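Local coordinates for periplasmic cell division protein (SufI) (Aquifex aeolicus, PDB 6SYY) that probably oxidises its substrates by way of bound copper ions, as a multicopper oxidase of the laccase-like kind, at residues G53-A67 against V94-V108. Numbering follows the deposited sequence.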
ATOM      1  N   GLY A  53     -15.985   6.645   3.558  1.00 28.69           N
ATOM      2  CA  GLY A  53     -16.143   7.373   4.796  1.00 23.77           C
ATOM      3  C   GLY A  53     -14.820   7.486   5.526  1.00 30.37           C
ATOM      4  O   GLY A  53     -13.833   6.823   5.209  1.00 27.20           O
ATOM      5  N   TYR A  54     -14.786   8.368   6.516  1.00 29.03           N
ATOM      6  CA  TYR A  54     -13.582   8.541   7.310  1.00 27.01           C
ATOM      7  C   TYR A  54     -13.903   8.351   8.784  1.00 34.70           C
ATOM      8  O   TYR A  54     -15.043   8.526   9.227  1.00 33.88           O
ATOM      9  CB  TYR A  54     -12.940   9.915   7.074  1.00 23.41           C
ATOM     10  CG  TYR A  54     -13.748  11.092   7.565  1.00 28.21           C
ATOM     11  CD1 TYR A  54     -14.758  11.641   6.784  1.00 46.64           C
ATOM     12  CD2 TYR A  54     -13.485  11.671   8.800  1.00 26.57           C
ATOM     13  CE1 TYR A  54     -15.490  12.724   7.225  1.00 41.69           C
ATOM     14  CE2 TYR A  54     -14.212  12.750   9.250  1.00 30.12           C
ATOM     15  CZ  TYR A  54     -15.213  13.275   8.458  1.00 48.81           C
ATOM     16  OH  TYR A  54     -15.938  14.354   8.904  1.00 52.22           O
ATOM     17  N   PHE A  55     -12.879   7.977   9.540  1.00 25.09           N
ATOM     18  CA  PHE A  55     -13.027   7.754  10.971  1.00 43.67           C
ATOM     19  C   PHE A  55     -11.843   8.388  11.676  1.00 23.84           C
ATOM     20  O   PHE A  55     -10.691   8.050  11.388  1.00 37.55           O
ATOM     21  CB  PHE A  55     -13.121   6.262  11.295  1.00 23.20           C
ATOM     22  CG  PHE A  55     -13.240   5.973  12.756  1.00 30.55           C
ATOM     23  CD1 PHE A  55     -14.397   6.291  13.443  1.00 25.65           C
ATOM     24  CD2 PHE A  55     -12.195   5.386  13.447  1.00 49.84           C
ATOM     25  CE1 PHE A  55     -14.512   6.030  14.791  1.00 32.93           C
ATOM     26  CE2 PHE A  55     -12.303   5.122  14.795  1.00 25.68           C
ATOM     27  CZ  PHE A  55     -13.462   5.445  15.468  1.00 29.57           C
ATOM     28  N   LEU A  56     -12.127   9.315  12.581  1.00 30.86           N
ATOM     29  CA  LEU A  56     -11.093   9.955  13.384  1.00 24.79           C
ATOM     30  C   LEU A  56     -10.766   9.025  14.546  1.00 32.26           C
ATOM     31  O   LEU A  56     -11.490   8.974  15.544  1.00 27.06           O
ATOM     32  CB  LEU A  56     -11.566  11.322  13.860  1.00 37.04           C
ATOM     33  CG  LEU A  56     -12.176  12.177  12.748  1.00 50.17           C
ATOM     34  CD1 LEU A  56     -12.684  13.493  13.295  1.00 28.05           C
ATOM     35  CD2 LEU A  56     -11.167  12.417  11.639  1.00 29.99           C
ATOM     36  N   PHE A  57      -9.684   8.274  14.411  1.00 33.91           N
ATOM     37  CA  PHE A  57      -9.317   7.293  15.423  1.00 31.76           C
ATOM     38  C   PHE A  57      -8.933   8.010  16.712  1.00 27.88           C
ATOM     39  O   PHE A  57      -7.969   8.787  16.712  1.00 31.78           O
ATOM     40  CB  PHE A  57      -8.169   6.436  14.915  1.00 26.60           C
ATOM     41  CG  PHE A  57      -8.237   5.003  15.348  1.00 29.02           C
ATOM     42  CD1 PHE A  57      -8.781   4.040  14.514  1.00 28.96           C
ATOM     43  CD2 PHE A  57      -7.746   4.612  16.586  1.00 35.46           C
ATOM     44  CE1 PHE A  57      -8.840   2.709  14.908  1.00 34.92           C
ATOM     45  CE2 PHE A  57      -7.804   3.286  16.988  1.00 33.98           C
ATOM     46  CZ  PHE A  57      -8.348   2.333  16.146  1.00 36.26           C
ATOM     47  N   PRO A  58      -9.646   7.792  17.815  1.00 31.48           N
ATOM     48  CA  PRO A  58      -9.364   8.544  19.039  1.00 26.60           C
ATOM     49  C   PRO A  58      -8.022   8.161  19.644  1.00 28.18           C
ATOM     50  O   PRO A  58      -7.468   7.090  19.386  1.00 32.16           O
ATOM     51  CB  PRO A  58     -10.519   8.152  19.965  1.00 33.71           C
ATOM     52  CG  PRO A  58     -10.896   6.786  19.512  1.00 27.01           C
ATOM     53  CD  PRO A  58     -10.716   6.800  18.013  1.00 25.79           C
ATOM     54  N   ASP A  59      -7.512   9.060  20.483  1.00 29.03           N
ATOM     55  CA  ASP A  59      -6.195   8.912  21.094  1.00 56.50           C
ATOM     56  C   ASP A  59      -6.325   8.094  22.380  1.00 31.43           C
ATOM     57  O   ASP A  59      -6.913   8.553  23.365  1.00 32.11           O
ATOM     58  CB  ASP A  59      -5.583  10.288  21.360  1.00 27.59           C
ATOM     59  CG  ASP A  59      -4.195  10.208  21.961  1.00 44.51           C
ATOM     60  OD1 ASP A  59      -3.630   9.098  22.015  1.00 38.31           O
ATOM     61  OD2 ASP A  59      -3.672  11.258  22.386  1.00 32.66           O
ATOM     62  N   GLY A  60      -5.775   6.883  22.369  1.00 31.58           N
ATOM     63  CA  GLY A  60      -5.768   6.058  23.560  1.00 31.84           C
ATOM     64  C   GLY A  60      -7.112   5.523  23.990  1.00 37.78           C
ATOM     65  O   GLY A  60      -7.265   5.130  25.149  1.00 36.18           O
ATOM     66  N   GLN A  61      -8.095   5.497  23.094  1.00 36.78           N
ATOM     67  CA  GLN A  61      -9.417   4.957  23.387  1.00 34.74           C
ATOM     68  C   GLN A  61      -9.662   3.751  22.499  1.00 27.52           C
ATOM     69  O   GLN A  61      -9.414   3.804  21.291  1.00 33.30           O
ATOM     70  CB  GLN A  61     -10.507   6.000  23.171  1.00 31.08           C
ATOM     71  CG  GLN A  61     -10.413   7.177  24.111  1.00 39.73           C
ATOM     72  CD  GLN A  61     -11.563   8.135  23.928  1.00 79.90           C
ATOM     73  OE1 GLN A  61     -12.650   7.739  23.502  1.00 77.91           O
ATOM     74  NE2 GLN A  61     -11.334   9.406  24.234  1.00 89.35           N
ATOM     75  N   ARG A  62     -10.157   2.673  23.100  1.00 41.12           N
ATOM     76  CA  ARG A  62     -10.262   1.404  22.395  1.00 32.38           C
ATOM     77  C   ARG A  62     -11.313   1.469  21.294  1.00 31.82           C
ATOM     78  O   ARG A  62     -12.416   1.987  21.492  1.00 32.73           O
ATOM     79  CB  ARG A  62     -10.592   0.283  23.377  1.00 27.91           C
ATOM     80  CG  ARG A  62      -9.382  -0.231  24.137  1.00 27.79           C
ATOM     81  CD  ARG A  62      -8.521  -1.100  23.237  1.00 30.14           C
ATOM     82  NE  ARG A  62      -7.120  -1.085  23.640  1.00 26.05           N
ATOM     83  CZ  ARG A  62      -6.171  -1.822  23.072  1.00 41.78           C
ATOM     84  NH1 ARG A  62      -6.474  -2.649  22.079  1.00 24.28           N
ATOM     85  NH2 ARG A  62      -4.918  -1.737  23.500  1.00 29.37           N
ATOM     86  N   VAL A  63     -10.957   0.927  20.130  1.00 31.68           N
ATOM     87  CA  VAL A  63     -11.808   0.910  18.948  1.00 32.50           C
ATOM     88  C   VAL A  63     -11.878  -0.516  18.421  1.00 26.44           C
ATOM     89  O   VAL A  63     -10.840  -1.140  18.171  1.00 23.81           O
ATOM     90  CB  VAL A  63     -11.273   1.848  17.850  1.00 31.36           C
ATOM     91  CG1 VAL A  63     -12.109   1.715  16.584  1.00 24.51           C
ATOM     92  CG2 VAL A  63     -11.238   3.278  18.346  1.00 36.94           C
ATOM     93  N   SER A  64     -13.095  -1.023  18.238  1.00 33.13           N
ATOM     94  CA  SER A  64     -13.300  -2.343  17.658  1.00 24.62           C
ATOM     95  C   SER A  64     -13.298  -2.242  16.139  1.00 26.22           C
ATOM     96  O   SER A  64     -13.996  -1.403  15.560  1.00 29.97           O
ATOM     97  CB  SER A  64     -14.612  -2.960  18.149  1.00 25.88           C
ATOM     98  OG  SER A  64     -14.566  -3.212  19.544  1.00 59.13           O
ATOM     99  N   ILE A  65     -12.500  -3.088  15.499  1.00 22.63           N
ATOM    100  CA  ILE A  65     -12.474  -3.213  14.050  1.00 21.79           C
ATOM    101  C   ILE A  65     -12.893  -4.638  13.732  1.00 21.84           C
ATOM    102  O   ILE A  65     -12.137  -5.585  13.985  1.00 30.32           O
ATOM    103  CB  ILE A  65     -11.092  -2.893  13.467  1.00 31.07           C
ATOM    104  CG1 ILE A  65     -10.627  -1.522  13.956  1.00 24.86           C
ATOM    105  CG2 ILE A  65     -11.135  -2.938  11.949  1.00 20.05           C
ATOM    106  CD1 ILE A  65      -9.200  -1.219  13.629  1.00 39.97           C
ATOM    107  N   THR A  66     -14.095  -4.800  13.192  1.00 22.33           N
ATOM    108  CA  THR A  66     -14.685  -6.115  12.982  1.00 32.89           C
ATOM    109  C   THR A  66     -14.664  -6.459  11.502  1.00 25.08           C
ATOM    110  O   THR A  66     -15.206  -5.714  10.680  1.00 33.10           O
ATOM    111  CB  THR A  66     -16.115  -6.164  13.514  1.00 25.38           C
ATOM    112  OG1 THR A  66     -16.130  -5.725  14.877  1.00 44.99           O
ATOM    113  CG2 THR A  66     -16.652  -7.585  13.433  1.00 28.19           C
ATOM    114  N   ALA A  67     -14.041  -7.587  11.166  1.00 29.44           N
ATOM    115  CA  ALA A  67     -14.136  -8.147   9.826  1.00 25.74           C
ATOM    116  C   ALA A  67     -15.348  -9.064   9.768  1.00 31.95           C
ATOM    117  O   ALA A  67     -15.536  -9.903  10.652  1.00 26.58           O
ATOM    118  CB  ALA A  67     -12.869  -8.915   9.458  1.00 24.64           C
ATOM    119  N   VAL A  94     -11.645   5.376   5.691  1.00 26.33           N
ATOM    120  CA  VAL A  94     -10.305   5.939   5.784  1.00 23.45           C
ATOM    121  C   VAL A  94     -10.064   6.299   7.244  1.00 34.77           C
ATOM    122  O   VAL A  94     -10.781   7.125   7.818  1.00 30.24           O
ATOM    123  CB  VAL A  94     -10.138   7.158   4.869  1.00 21.38           C
ATOM    124  CG1 VAL A  94      -8.818   7.845   5.150  1.00 21.73           C
ATOM    125  CG2 VAL A  94     -10.204   6.726   3.416  1.00 23.71           C
ATOM    126  N   ILE A  95      -9.091   5.650   7.856  1.00 26.61           N
ATOM    127  CA  ILE A  95      -8.760   5.899   9.251  1.00 25.93           C
ATOM    128  C   ILE A  95      -7.804   7.076   9.315  1.00 26.08           C
ATOM    129  O   ILE A  95      -6.777   7.092   8.629  1.00 25.76           O
ATOM    130  CB  ILE A  95      -8.141   4.653   9.903  1.00 31.77           C
ATOM    131  CG1 ILE A  95      -9.160   3.513   9.956  1.00 25.93           C
ATOM    132  CG2 ILE A  95      -7.621   4.990  11.291  1.00 25.30           C
ATOM    133  CD1 ILE A  95      -8.603   2.218  10.529  1.00 23.49           C
ATOM    134  N   PHE A  96      -8.134   8.063  10.137  1.00 25.17           N
ATOM    135  CA  PHE A  96      -7.265   9.210  10.341  1.00 24.51           C
ATOM    136  C   PHE A  96      -6.540   9.079  11.672  1.00 42.06           C
ATOM    137  O   PHE A  96      -7.136   8.694  12.682  1.00 29.25           O
ATOM    138  CB  PHE A  96      -8.057  10.520  10.291  1.00 28.70           C
ATOM    139  CG  PHE A  96      -8.223  11.072   8.901  1.00 33.97           C
ATOM    140  CD1 PHE A  96      -9.236  10.614   8.074  1.00 28.50           C
ATOM    141  CD2 PHE A  96      -7.363  12.050   8.422  1.00 22.35           C
ATOM    142  CE1 PHE A  96      -9.389  11.117   6.792  1.00 35.03           C
ATOM    143  CE2 PHE A  96      -7.511  12.557   7.144  1.00 27.07           C
ATOM    144  CZ  PHE A  96      -8.523  12.088   6.324  1.00 22.32           C
ATOM    145  N   LEU A  97      -5.244   9.385  11.657  1.00 33.56           N
ATOM    146  CA  LEU A  97      -4.414   9.374  12.850  1.00 23.62           C
ATOM    147  C   LEU A  97      -3.599  10.655  12.905  1.00 27.92           C
ATOM    148  O   LEU A  97      -3.273  11.249  11.874  1.00 28.21           O
ATOM    149  CB  LEU A  97      -3.463   8.173  12.876  1.00 24.84           C
ATOM    150  CG  LEU A  97      -4.073   6.784  13.016  1.00 28.04           C
ATOM    151  CD1 LEU A  97      -2.998   5.733  12.823  1.00 34.05           C
ATOM    152  CD2 LEU A  97      -4.720   6.639  14.380  1.00 33.20           C
ATOM    153  N   ARG A  98      -3.268  11.073  14.119  1.00 25.64           N
ATOM    154  CA  ARG A  98      -2.358  12.185  14.340  1.00 25.37           C
ATOM    155  C   ARG A  98      -1.049  11.633  14.882  1.00 47.80           C
ATOM    156  O   ARG A  98      -1.058  10.776  15.773  1.00 39.48           O
ATOM    157  CB  ARG A  98      -2.952  13.204  15.311  1.00 24.64           C
ATOM    158  CG  ARG A  98      -2.110  14.444  15.463  1.00 26.75           C
ATOM    159  CD  ARG A  98      -2.253  15.316  14.241  1.00 49.41           C
ATOM    160  NE  ARG A  98      -1.253  16.374  14.202  1.00 43.76           N
ATOM    161  CZ  ARG A  98      -1.277  17.377  13.332  1.00 43.46           C
ATOM    162  NH1 ARG A  98      -2.257  17.456  12.441  1.00 36.40           N
ATOM    163  NH2 ARG A  98      -0.328  18.303  13.356  1.00 79.89           N
ATOM    164  N   LYS A  99       0.070  12.104  14.338  1.00 30.18           N
ATOM    165  CA  LYS A  99       1.361  11.608  14.792  1.00 44.38           C
ATOM    166  C   LYS A  99       1.556  11.949  16.260  1.00 30.36           C
ATOM    167  O   LYS A  99       1.338  13.088  16.681  1.00 39.53           O
ATOM    168  CB  LYS A  99       2.496  12.198  13.957  1.00 31.97           C
ATOM    169  CG  LYS A  99       3.861  11.639  14.310  1.00 23.30           C
ATOM    170  CD  LYS A  99       4.951  12.316  13.506  1.00 33.61           C
ATOM    171  CE  LYS A  99       6.319  11.775  13.880  1.00 29.85           C
ATOM    172  NZ  LYS A  99       7.406  12.472  13.141  1.00 53.64           N
ATOM    173  N   GLY A 100       1.958  10.950  17.039  1.00 27.06           N
ATOM    174  CA  GLY A 100       2.154  11.112  18.459  1.00 25.07           C
ATOM    175  C   GLY A 100       1.021  10.591  19.314  1.00 35.99           C
ATOM    176  O   GLY A 100       1.196  10.474  20.533  1.00 54.35           O
ATOM    177  N   GLN A 101      -0.122  10.267  18.718  1.00 29.63           N
ATOM    178  CA  GLN A 101      -1.249   9.763  19.485  1.00 37.45           C
ATOM    179  C   GLN A 101      -1.061   8.288  19.837  1.00 42.18           C
ATOM    180  O   GLN A 101      -0.246   7.571  19.246  1.00 24.35           O
ATOM    181  CB  GLN A 101      -2.553   9.939  18.707  1.00 24.60           C
ATOM    182  CG  GLN A 101      -2.802   8.852  17.680  1.00 23.42           C
ATOM    183  CD  GLN A 101      -4.193   8.908  17.099  1.00 36.22           C
ATOM    184  OE1 GLN A 101      -4.467   9.694  16.192  1.00 24.81           O
ATOM    185  NE2 GLN A 101      -5.086   8.074  17.620  1.00 32.23           N
ATOM    186  N   THR A 102      -1.837   7.836  20.818  1.00 26.07           N
ATOM    187  CA  THR A 102      -1.887   6.424  21.168  1.00 28.11           C
ATOM    188  C   THR A 102      -2.933   5.728  20.305  1.00 30.21           C
ATOM    189  O   THR A 102      -3.996   6.287  20.022  1.00 25.17           O
ATOM    190  CB  THR A 102      -2.205   6.236  22.653  1.00 30.42           C
ATOM    191  OG1 THR A 102      -1.149   6.800  23.442  1.00 29.51           O
ATOM    192  CG2 THR A 102      -2.339   4.758  22.994  1.00 25.43           C
ATOM    193  N   PHE A 103      -2.603   4.515  19.872  1.00 23.02           N
ATOM    194  CA  PHE A 103      -3.422   3.709  18.972  1.00 34.80           C
ATOM    195  C   PHE A 103      -3.853   2.457  19.732  1.00 34.84           C
ATOM    196  O   PHE A 103      -3.030   1.572  19.988  1.00 36.70           O
ATOM    197  CB  PHE A 103      -2.618   3.371  17.714  1.00 24.03           C
ATOM    198  CG  PHE A 103      -3.383   2.608  16.665  1.00 26.62           C
ATOM    199  CD1 PHE A 103      -3.225   1.237  16.533  1.00 46.00           C
ATOM    200  CD2 PHE A 103      -4.232   3.263  15.792  1.00 29.48           C
ATOM    201  CE1 PHE A 103      -3.910   0.530  15.562  1.00 26.92           C
ATOM    202  CE2 PHE A 103      -4.926   2.560  14.820  1.00 31.77           C
ATOM    203  CZ  PHE A 103      -4.764   1.192  14.704  1.00 24.37           C
ATOM    204  N   SER A 104      -5.133   2.387  20.104  1.00 32.03           N
ATOM    205  CA  SER A 104      -5.683   1.306  20.929  1.00 23.69           C
ATOM    206  C   SER A 104      -6.746   0.561  20.124  1.00 32.19           C
ATOM    207  O   SER A 104      -7.922   0.929  20.154  1.00 33.04           O
ATOM    208  CB  SER A 104      -6.276   1.864  22.226  1.00 25.07           C
ATOM    209  OG  SER A 104      -5.357   2.706  22.895  1.00 38.93           O
ATOM    210  N   ALA A 105      -6.347  -0.500  19.426  1.00 22.47           N
ATOM    211  CA  ALA A 105      -7.244  -1.206  18.517  1.00 25.25           C
ATOM    212  C   ALA A 105      -7.482  -2.636  18.978  1.00 32.03           C
ATOM    213  O   ALA A 105      -6.561  -3.313  19.447  1.00 22.48           O
ATOM    214  CB  ALA A 105      -6.694  -1.221  17.088  1.00 20.96           C
ATOM    215  N   ASP A 106      -8.729  -3.086  18.841  1.00 24.89           N
ATOM    216  CA  ASP A 106      -9.103  -4.483  19.009  1.00 33.59           C
ATOM    217  C   ASP A 106      -9.654  -4.991  17.689  1.00 31.00           C
ATOM    218  O   ASP A 106     -10.584  -4.395  17.132  1.00 27.27           O
ATOM    219  CB  ASP A 106     -10.157  -4.675  20.108  1.00 30.97           C
ATOM    220  CG  ASP A 106      -9.804  -3.959  21.388  1.00 41.48           C
ATOM    221  OD1 ASP A 106     -10.556  -3.042  21.783  1.00 77.85           O
ATOM    222  OD2 ASP A 106      -8.768  -4.303  21.992  1.00 51.31           O
ATOM    223  N   PHE A 107      -9.079  -6.078  17.188  1.00 29.05           N
ATOM    224  CA  PHE A 107      -9.586  -6.729  15.989  1.00 21.36           C
ATOM    225  C   PHE A 107     -10.562  -7.824  16.395  1.00 25.08           C
ATOM    226  O   PHE A 107     -10.174  -8.791  17.060  1.00 29.51           O
ATOM    227  CB  PHE A 107      -8.447  -7.308  15.153  1.00 20.49           C
ATOM    228  CG  PHE A 107      -8.908  -8.254  14.083  1.00 21.54           C
ATOM    229  CD1 PHE A 107      -9.920  -7.890  13.204  1.00 29.45           C
ATOM    230  CD2 PHE A 107      -8.332  -9.507  13.951  1.00 23.11           C
ATOM    231  CE1 PHE A 107     -10.351  -8.762  12.214  1.00 26.65           C
ATOM    232  CE2 PHE A 107      -8.755 -10.385  12.961  1.00 26.31           C
ATOM    233  CZ  PHE A 107      -9.764 -10.012  12.094  1.00 28.04           C
ATOM    234  N   VAL A 108     -11.820  -7.674  15.996  1.00 36.48           N
ATOM    235  CA  VAL A 108     -12.843  -8.690  16.215  1.00 30.34           C
ATOM    236  C   VAL A 108     -13.047  -9.434  14.903  1.00 29.16           C
ATOM    237  O   VAL A 108     -13.386  -8.825  13.879  1.00 28.49           O
ATOM    238  CB  VAL A 108     -14.153  -8.066  16.716  1.00 24.59           C
ATOM    239  CG1 VAL A 108     -15.147  -9.154  17.081  1.00 25.71           C
ATOM    240  CG2 VAL A 108     -13.874  -7.151  17.896  1.00 25.11           C
TER
HETATM  241  O   HOH W   1      -7.134   4.630  20.226  1.00 25.98           O
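Two runs of parallel backbone pairing join these segments: Y54–L56 beside V94–F96, and V63–T66 beside A105–V108. The register slips by two residues in between, where both segments cross from one sheet to the other. F96 N to F55 O (2.8 Å) and D106 N to V63 O are nearly straight bonds.

F57 fills the crossing with its ring. One face takes V63 CG2; over the centre of the other lies F103 CE2, in an offset stack with centroids 4.6 Å apart and planes at 24°. I95 CG2 and L97 CD2 (3.5 Å from F57 CB) lie alongside. With both faces covered, a flat, apolar ring suits this buried position.

Polar side chains tie the loops. Q101 has its CG wedged between backbone N and carbonyl carbon (chi1 82°), which turns the amide inward: NE2 donates to F57 O (3.1 Å) and T102 O, while OE1 accepts from R98 N. A leucine in its place would probably leave F57 O and R98 N without these partners. G60, whose positive phi (70°) glycine adopts easily, reaches T102 O through its N from the opposite face to NE2. A water bridges P58 O, Q61 O and S104 N.

R62, bent at chi2, lays its guanidinium over S104 CA. It is long enough to serve two acids: NH1 meets D106 OD2 (2.8 Å) in a salt bridge with weak hydrogen-bond geometry, and NH2 pairs with D146.

The two sheets form the beta sandwich of a cupredoxin domain. Strand 54-56 edges one, beside 94-98; in the other, 63-72 lies between 80-86 and 102-110. Across the sandwich, I65, A105 and F107 meet strand 117-120, the first sheet's far edge.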